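Local coordinates for protein Adhesin/hemolysin (PDB 4G6V) that forms the toxic C-terminal part of a contact-dependent growth inhibition system, a tRNase that bacteria deliver into closely related neighbours and that CdiI neutralises, at residues N67-T72 against N129-L134; N113-I118 against Y151-L156. All coordinates share one frame; numbering follows the deposited sequence.

Interaction 1 of 2, residues N67-T72 against N129-L134; sequences NQSAVT and NIVVNL
Ser69 on helix 57-74 meets Asn133 at the end of strand 129-133, where the helix lies against one face of the mixed sheet in this nuclease-like domain of the PDDEXK clan. The close part of the contact is narrow: the backbones come nearest at the CA atoms of Ser69 and Asn133, 6.9 Å apart, and all three residues that touch are buried. Asn133 ND2 lies 2.7 Å from Ser69 OG, but the bond is weak, because its N-H...O angle is only 124°. Asn133 reaches the helix because its CG stands anti to the backbone N (chi1 -168°), which carries the amide out from the strand. The stronger polar partner of Ser69 OG is Asn103 OD1 on strand 99-104, while Arg65 O, one turn back in the helix, is a weak partner of both Ser69 OG and Asn133 ND2. The buried hydroxyl thus ties the helix to two strands of the sheet. Tyr94 and Ile162, from two further strands, also pack on Ser69 and help enclose it.

The outer side is looser. Gln68 is exposed, its CB no nearer than 4.9 Å to Asn133 ND2, and its OE1 pairs with Arg65 NH1 along the helix surface. Glu66, a probable active-site residue, lies on the same helix, with its side chain about 6 Å from that of Ser69. Back on the buried side, Val131 touches the serine with one methyl, CG1, 3.8 Å from Ser69 OG and 4.0 Å from Ser69 CB.

Interaction 2 of 2, residues N113-I118 against Y151-L156; sequences NIATTI and YPIPGL
Asn113 O is gripped twice within helix 111-123: Thr117 N approaches to 2.8 Å, and Thr117 OG1 reaches the same Asn113 O at 2.7 Å. The two donors come from opposite faces of the carbonyl plane, the hydroxyl standing 39° out of it. Thr117 OG1 is also hydrogen-bonded to Asn97 ND2 of the CdiI chain, so this flank of the helix faces the immunity protein.

The contact with 151-156 is made on another flank, and its side-chain packing is apolar. Ile118 CG2 touches two methyls, Ile153 CD1 at 4.1 Å and Leu156 CD1 at 4.2 Å. With chi1 at -81°, Ile118 holds CG2 anti to its backbone N, which is the branch presented to the loop. Ile153 has an extended chain (chi2 170°) and meets Ile118 at about a right angle; its CD1 also lies 4.1 Å from Ala115 O and 4.5 Å from Ala115 CB, at the partly exposed margin. Ile153 and Leu156 are the ends of a type II beta turn, closed by Leu156 N to Ile153 O at 3.1 Å, which is consistent with their facing the helix together; Pro154 and Gly155 form its exposed corner. Leu156 further touches Ile148 of helix 141-150. Lys121, a probable active-site residue, lies three residues beyond Ile118 in the same helix. Against that helix packs a type II beta turn, by its two end residues.

How the interactions relate
Along the chain the segments alternate: 67-72, 113-118, 129-134, then 151-156, so the two contacts cross. Their centres lie about 18 Å apart, yet they touch through strand 129-133, the next element after helix 111-123. Val131 and Asn133 point to helix 57-74 in interaction 1, whereas Ile130 and Val132 touch residues of interaction 2: Ile130 CG1 is 4.0 Å from Leu156 CD1, and Val132 CG2 is 4.2 Å from Ile118 CD1. One strand thus has helix 57-74 over one face, and helix 111-123 with the loop before strand 159-162 over the other. Glu66 and Lys121 on these helices, Asp102 on strand 99-104 and Asp93 just before strand 94-96 probably form one active site, to which both helices contribute.

Interaction 1 of 2, residues N67-T72 against N129-L134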
# COMPACT_ATOMS: atom_id res chain seq x y z
N ASN A 67 1.17 12.94 -5.49
CA ASN A 67 1.59 14.06 -6.33
C ASN A 67 2.22 15.16 -5.48
O ASN A 67 3.18 15.80 -5.90
CB ASN A 67 0.43 14.57 -7.18
CG ASN A 67 0.21 13.72 -8.43
OD1 ASN A 67 1.05 12.89 -8.80
ND2 ASN A 67 -0.92 13.92 -9.09
N GLN A 68 1.69 15.35 -4.27
CA GLN A 68 2.22 16.35 -3.37
C GLN A 68 3.60 16.03 -2.79
O GLN A 68 4.41 16.94 -2.62
CB GLN A 68 1.23 16.65 -2.25
CG GLN A 68 -0.01 17.37 -2.73
CD GLN A 68 -1.03 17.57 -1.62
OE1 GLN A 68 -1.24 16.69 -0.77
NE2 GLN A 68 -1.65 18.74 -1.61
N SER A 69 3.85 14.76 -2.46
CA SER A 69 5.16 14.37 -1.95
C SER A 69 6.27 14.61 -2.97
O SER A 69 7.38 14.96 -2.60
CB SER A 69 5.17 12.91 -1.50
OG SER A 69 4.61 12.80 -0.20
N ALA A 70 5.94 14.42 -4.24
CA ALA A 70 6.88 14.65 -5.33
C ALA A 70 7.32 16.11 -5.37
O ALA A 70 8.51 16.42 -5.44
CB ALA A 70 6.26 14.23 -6.67
N VAL A 71 6.35 17.01 -5.33
CA VAL A 71 6.65 18.43 -5.42
C VAL A 71 7.45 18.87 -4.20
O VAL A 71 8.41 19.64 -4.32
CB VAL A 71 5.35 19.26 -5.58
CG1 VAL A 71 5.52 20.74 -5.14
CG2 VAL A 71 4.84 19.15 -7.01
N THR A 72 7.07 18.37 -3.03
CA THR A 72 7.70 18.77 -1.77
C THR A 72 9.16 18.39 -1.76
O THR A 72 9.99 19.13 -1.26
CB THR A 72 6.98 18.16 -0.54
OG1 THR A 72 5.73 18.82 -0.33
CG2 THR A 72 7.83 18.28 0.73
N ASN A 129 12.05 1.25 -0.90
CA ASN A 129 12.18 2.61 -0.41
C ASN A 129 10.84 3.34 -0.36
O ASN A 129 10.12 3.42 -1.37
CB ASN A 129 13.18 3.37 -1.27
CG ASN A 129 14.50 2.66 -1.35
OD1 ASN A 129 15.09 2.32 -0.32
ND2 ASN A 129 14.95 2.38 -2.57
N ILE A 130 10.50 3.87 0.81
CA ILE A 130 9.18 4.42 1.05
C ILE A 130 9.24 5.88 1.44
O ILE A 130 9.98 6.25 2.37
CB ILE A 130 8.49 3.71 2.22
CG1 ILE A 130 8.71 2.20 2.19
CG2 ILE A 130 7.02 4.11 2.25
CD1 ILE A 130 7.73 1.44 1.35
N VAL A 131 8.46 6.71 0.75
CA VAL A 131 8.17 8.06 1.25
C VAL A 131 6.93 7.96 2.14
O VAL A 131 5.86 7.48 1.70
CB VAL A 131 7.89 9.07 0.12
CG1 VAL A 131 7.42 10.38 0.72
CG2 VAL A 131 9.12 9.27 -0.76
N VAL A 132 7.09 8.36 3.40
CA VAL A 132 5.96 8.35 4.31
C VAL A 132 5.53 9.78 4.59
O VAL A 132 6.24 10.52 5.26
CB VAL A 132 6.28 7.72 5.64
CG1 VAL A 132 5.02 7.79 6.55
CG2 VAL A 132 6.78 6.27 5.47
N ASN A 133 4.35 10.12 4.09
CA ASN A 133 3.80 11.47 4.16
C ASN A 133 2.76 11.59 5.27
O ASN A 133 1.65 11.02 5.17
CB ASN A 133 3.15 11.79 2.82
CG ASN A 133 2.81 13.25 2.68
OD1 ASN A 133 2.63 13.96 3.68
ND2 ASN A 133 2.70 13.71 1.44
N LEU A 134 3.11 12.34 6.31
CA LEU A 134 2.25 12.43 7.50
C LEU A 134 1.13 13.51 7.45
O LEU A 134 0.60 13.89 8.49
CB LEU A 134 3.09 12.59 8.78
CG LEU A 134 4.11 11.48 9.10
CD1 LEU A 134 4.75 11.70 10.46
CD2 LEU A 134 3.48 10.08 9.04

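Interaction 2 of 2, residues N113-I118 against Y151-L156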
# COMPACT_ATOMS: atom_id res chain seq x y z
N ASN A 113 0.80 -0.02 13.73
CA ASN A 113 0.09 -0.44 12.53
C ASN A 113 0.73 0.13 11.28
O ASN A 113 0.83 -0.55 10.24
CB ASN A 113 -1.39 -0.06 12.63
CG ASN A 113 -2.15 -0.89 13.66
OD1 ASN A 113 -1.56 -1.58 14.48
ND2 ASN A 113 -3.47 -0.83 13.62
N ILE A 114 1.20 1.37 11.38
CA ILE A 114 1.92 1.98 10.29
C ILE A 114 3.15 1.14 9.94
O ILE A 114 3.39 0.86 8.77
CB ILE A 114 2.36 3.42 10.62
CG1 ILE A 114 1.13 4.28 10.92
CG2 ILE A 114 3.19 4.02 9.47
CD1 ILE A 114 1.35 5.75 10.74
N ALA A 115 3.90 0.73 10.96
CA ALA A 115 5.02 -0.20 10.74
C ALA A 115 4.54 -1.51 10.13
O ALA A 115 5.11 -1.95 9.12
CB ALA A 115 5.80 -0.47 12.03
N THR A 116 3.52 -2.13 10.72
CA THR A 116 3.00 -3.40 10.22
C THR A 116 2.69 -3.27 8.73
O THR A 116 2.91 -4.18 7.92
CB THR A 116 1.72 -3.86 10.97
OG1 THR A 116 2.00 -4.12 12.35
CG2 THR A 116 1.15 -5.13 10.34
N THR A 117 2.18 -2.10 8.37
CA THR A 117 1.69 -1.85 7.03
C THR A 117 2.87 -1.78 6.08
O THR A 117 2.90 -2.47 5.07
CB THR A 117 0.80 -0.56 7.01
OG1 THR A 117 -0.34 -0.80 7.84
CG2 THR A 117 0.34 -0.20 5.60
N ILE A 118 3.83 -0.94 6.43
CA ILE A 118 5.07 -0.85 5.68
C ILE A 118 5.71 -2.22 5.51
O ILE A 118 6.03 -2.64 4.38
CB ILE A 118 6.08 0.04 6.42
CG1 ILE A 118 5.78 1.51 6.17
CG2 ILE A 118 7.50 -0.27 5.95
CD1 ILE A 118 6.37 2.44 7.21
N TYR A 151 12.56 -2.53 15.93
CA TYR A 151 12.06 -3.73 15.28
C TYR A 151 12.37 -3.66 13.79
O TYR A 151 11.52 -3.32 12.99
CB TYR A 151 10.55 -3.89 15.52
CG TYR A 151 10.18 -3.95 16.99
CD1 TYR A 151 9.78 -2.80 17.68
CD2 TYR A 151 10.25 -5.14 17.70
CE1 TYR A 151 9.44 -2.86 19.04
CE2 TYR A 151 9.92 -5.21 19.05
CZ TYR A 151 9.52 -4.07 19.72
OH TYR A 151 9.21 -4.15 21.06
N PRO A 152 13.61 -3.99 13.42
CA PRO A 152 13.91 -3.83 11.99
C PRO A 152 12.91 -4.58 11.11
O PRO A 152 12.32 -5.59 11.51
CB PRO A 152 15.32 -4.42 11.87
CG PRO A 152 15.93 -4.20 13.23
CD PRO A 152 14.78 -4.44 14.19
N ILE A 153 12.71 -4.06 9.92
CA ILE A 153 11.73 -4.62 9.01
C ILE A 153 12.48 -5.24 7.84
O ILE A 153 13.13 -4.53 7.06
CB ILE A 153 10.77 -3.51 8.53
CG1 ILE A 153 9.94 -2.99 9.70
CG2 ILE A 153 9.84 -3.97 7.42
CD1 ILE A 153 9.17 -1.74 9.37
N PRO A 154 12.43 -6.57 7.73
CA PRO A 154 13.22 -7.21 6.66
C PRO A 154 12.88 -6.63 5.29
O PRO A 154 11.72 -6.40 4.99
CB PRO A 154 12.79 -8.68 6.74
CG PRO A 154 12.41 -8.89 8.19
CD PRO A 154 11.79 -7.54 8.63
N GLY A 155 13.92 -6.36 4.50
CA GLY A 155 13.77 -5.92 3.12
C GLY A 155 13.68 -4.43 2.96
O GLY A 155 13.86 -3.90 1.85
N LEU A 156 13.42 -3.74 4.07
CA LEU A 156 13.12 -2.30 4.03
C LEU A 156 14.34 -1.47 3.63
O LEU A 156 15.42 -1.65 4.18
CB LEU A 156 12.52 -1.82 5.37
CG LEU A 156 12.23 -0.31 5.48
CD1 LEU A 156 11.33 0.15 4.32
CD2 LEU A 156 11.63 0.06 6.82